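Local coordinates for protein ORF73 (Murid herpesvirus 4, PDB 2YQ1) that is a viral latency-associated nuclear antigen whose C-terminal domain, the part here, pairs with a second copy of itself and probably binds DNA, at residues Val73-Val78 and Leu96-Glu101. Numbering follows the deposited sequence.
Sequences VLSTPV and LLSFVE
T76 and L97 meet where two antiparallel strands, 74-80 and 94-100, pair within the four-stranded sheet of the LANA DNA-binding domain. T76 N donates to L97 O at 2.9 Å. In the return bond the T76 hydroxyl takes the place of T76 O, which is instead bonded to H65 ND1. T76 OG1 accepts a hydrogen bond from L97 N at 2.8 Å, nearly straight (172° at the hydrogen). A chi1 of 67° swings OG1 back over the main chain, beside both N and C. The OG1 proton goes to P77 O, where strand 74-80, outermost in this chain's sheet, is interrupted.

L74 and F99 form a hydrogen-bonded pair, with bonds in both directions. T76 crosses F99 at about a right angle, and its methyl CG2 reaches the ring edge at CE2, 3.4 Å away. L74 O also lies at the ring edge, near its plane. F135 meets the ring edge-to-face, and P82 of the second subunit packs on both F99 and L74.

S75 and S98 are a non-hydrogen-bonded pair on the other sheet face. S98 OG gives its proton to S75 OG at 2.8 Å, and S75 OG passes its own to I68 O. On this face V73 and V100 run alongside each other in the same direction, covered by L109, Q105 and A106 of helix 103-120. Their methyls touch, V73 CG2 to V100 CG1, at 3.8 Å.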
loop_
_atom_site.group_PDB
_atom_site.type_symbol
_atom_site.label_atom_id
_atom_site.label_comp_id
_atom_site.label_asym_id
_atom_site.label_seq_id
_atom_site.Cartn_x
_atom_site.Cartn_y
_atom_site.Cartn_z
ATOM N N VAL C 73 13.250 8.460 -3.260
ATOM C CA VAL C 73 11.938 8.184 -2.691
ATOM C C VAL C 73 10.845 8.149 -3.757
ATOM O O VAL C 73 10.643 9.107 -4.500
ATOM C CB VAL C 73 11.570 9.139 -1.525
ATOM C CG1 VAL C 73 11.665 10.596 -1.948
ATOM C CG2 VAL C 73 10.180 8.808 -1.002
ATOM N N LEU C 74 10.168 7.011 -3.844
ATOM C CA LEU C 74 9.145 6.804 -4.855
ATOM C C LEU C 74 7.783 6.636 -4.196
ATOM O O LEU C 74 7.605 5.781 -3.323
ATOM C CB LEU C 74 9.483 5.574 -5.693
ATOM C CG LEU C 74 10.924 5.463 -6.186
ATOM C CD1 LEU C 74 11.128 4.162 -6.943
ATOM C CD2 LEU C 74 11.283 6.658 -7.043
ATOM N N SER C 75 6.819 7.442 -4.623
ATOM C CA SER C 75 5.486 7.397 -4.034
ATOM C C SER C 75 4.418 6.866 -4.982
ATOM O O SER C 75 4.347 7.261 -6.145
ATOM C CB SER C 75 5.085 8.771 -3.493
ATOM O OG SER C 75 5.913 9.148 -2.408
ATOM N N THR C 76 3.597 5.956 -4.468
ATOM C CA THR C 76 2.429 5.476 -5.188
ATOM C C THR C 76 1.436 6.614 -5.372
ATOM O O THR C 76 1.476 7.602 -4.636
ATOM C CB THR C 76 1.715 4.350 -4.406
ATOM O OG1 THR C 76 1.160 4.884 -3.201
ATOM C CG2 THR C 76 2.675 3.227 -4.056
ATOM N N PRO C 77 0.528 6.479 -6.350
ATOM C CA PRO C 77 -0.599 7.412 -6.350
ATOM C C PRO C 77 -1.495 7.142 -5.149
ATOM O O PRO C 77 -1.315 6.147 -4.438
ATOM C CB PRO C 77 -1.339 7.066 -7.645
ATOM C CG PRO C 77 -0.938 5.674 -7.961
ATOM C CD PRO C 77 0.477 5.543 -7.486
ATOM N N VAL C 78 -2.475 8.009 -4.938
ATOM C CA VAL C 78 -3.350 7.871 -3.788
ATOM C C VAL C 78 -4.386 6.781 -4.009
ATOM O O VAL C 78 -5.082 6.766 -5.019
ATOM C CB VAL C 78 -4.063 9.189 -3.442
ATOM C CG1 VAL C 78 -4.743 9.069 -2.092
ATOM C CG2 VAL C 78 -3.078 10.348 -3.440
ATOM N N LEU C 96 -1.112 6.619 0.678
ATOM C CA LEU C 96 -0.124 6.314 -0.344
ATOM C C LEU C 96 1.107 5.718 0.319
ATOM O O LEU C 96 1.264 5.808 1.538
ATOM C CB LEU C 96 0.224 7.557 -1.178
ATOM C CG LEU C 96 0.786 8.825 -0.527
ATOM C CD1 LEU C 96 2.267 8.714 -0.167
ATOM C CD2 LEU C 96 0.564 10.011 -1.458
ATOM N N LEU C 97 1.976 5.111 -0.481
ATOM C CA LEU C 97 3.216 4.561 0.039
ATOM C C LEU C 97 4.387 5.327 -0.555
ATOM O O LEU C 97 4.480 5.495 -1.768
ATOM C CB LEU C 97 3.333 3.082 -0.328
ATOM C CG LEU C 97 2.233 2.203 0.263
ATOM C CD1 LEU C 97 2.294 0.795 -0.300
ATOM C CD2 LEU C 97 2.371 2.186 1.771
ATOM N N SER C 98 5.270 5.802 0.314
ATOM C CA SER C 98 6.507 6.421 -0.126
ATOM C C SER C 98 7.649 5.465 0.166
ATOM O O SER C 98 8.069 5.333 1.314
ATOM C CB SER C 98 6.734 7.739 0.604
ATOM O OG SER C 98 5.674 8.644 0.364
ATOM N N PHE C 99 8.161 4.822 -0.878
ATOM C CA PHE C 99 9.209 3.822 -0.725
ATOM C C PHE C 99 10.593 4.453 -0.608
ATOM O O PHE C 99 10.918 5.415 -1.310
ATOM C CB PHE C 99 9.186 2.840 -1.900
ATOM C CG PHE C 99 7.876 2.123 -2.067
ATOM C CD1 PHE C 99 7.599 0.977 -1.336
ATOM C CD2 PHE C 99 6.918 2.598 -2.947
ATOM C CE1 PHE C 99 6.388 0.314 -1.484
ATOM C CE2 PHE C 99 5.709 1.944 -3.099
ATOM C CZ PHE C 99 5.442 0.801 -2.366
ATOM N N VAL C 100 11.397 3.913 0.301
ATOM C CA VAL C 100 12.763 4.379 0.512
ATOM C C VAL C 100 13.674 3.180 0.730
ATOM O O VAL C 100 13.211 2.046 0.812
ATOM C CB VAL C 100 12.862 5.312 1.740
ATOM C CG1 VAL C 100 12.133 6.633 1.487
ATOM C CG2 VAL C 100 12.326 4.610 2.983
ATOM N N GLU C 101 14.971 3.442 0.840
ATOM C CA GLU C 101 15.971 2.381 0.915
ATOM C C GLU C 101 15.901 1.522 2.179
ATOM O O GLU C 101 15.854 0.294 2.106
ATOM C CB GLU C 101 17.376 2.970 0.761
ATOM C CG GLU C 101 18.496 1.955 0.762
ATOM C CD GLU C 101 19.844 2.596 0.505
ATOM O OE1 GLU C 101 19.879 3.815 0.240
ATOM O OE2 GLU C 101 20.870 1.885 0.583
#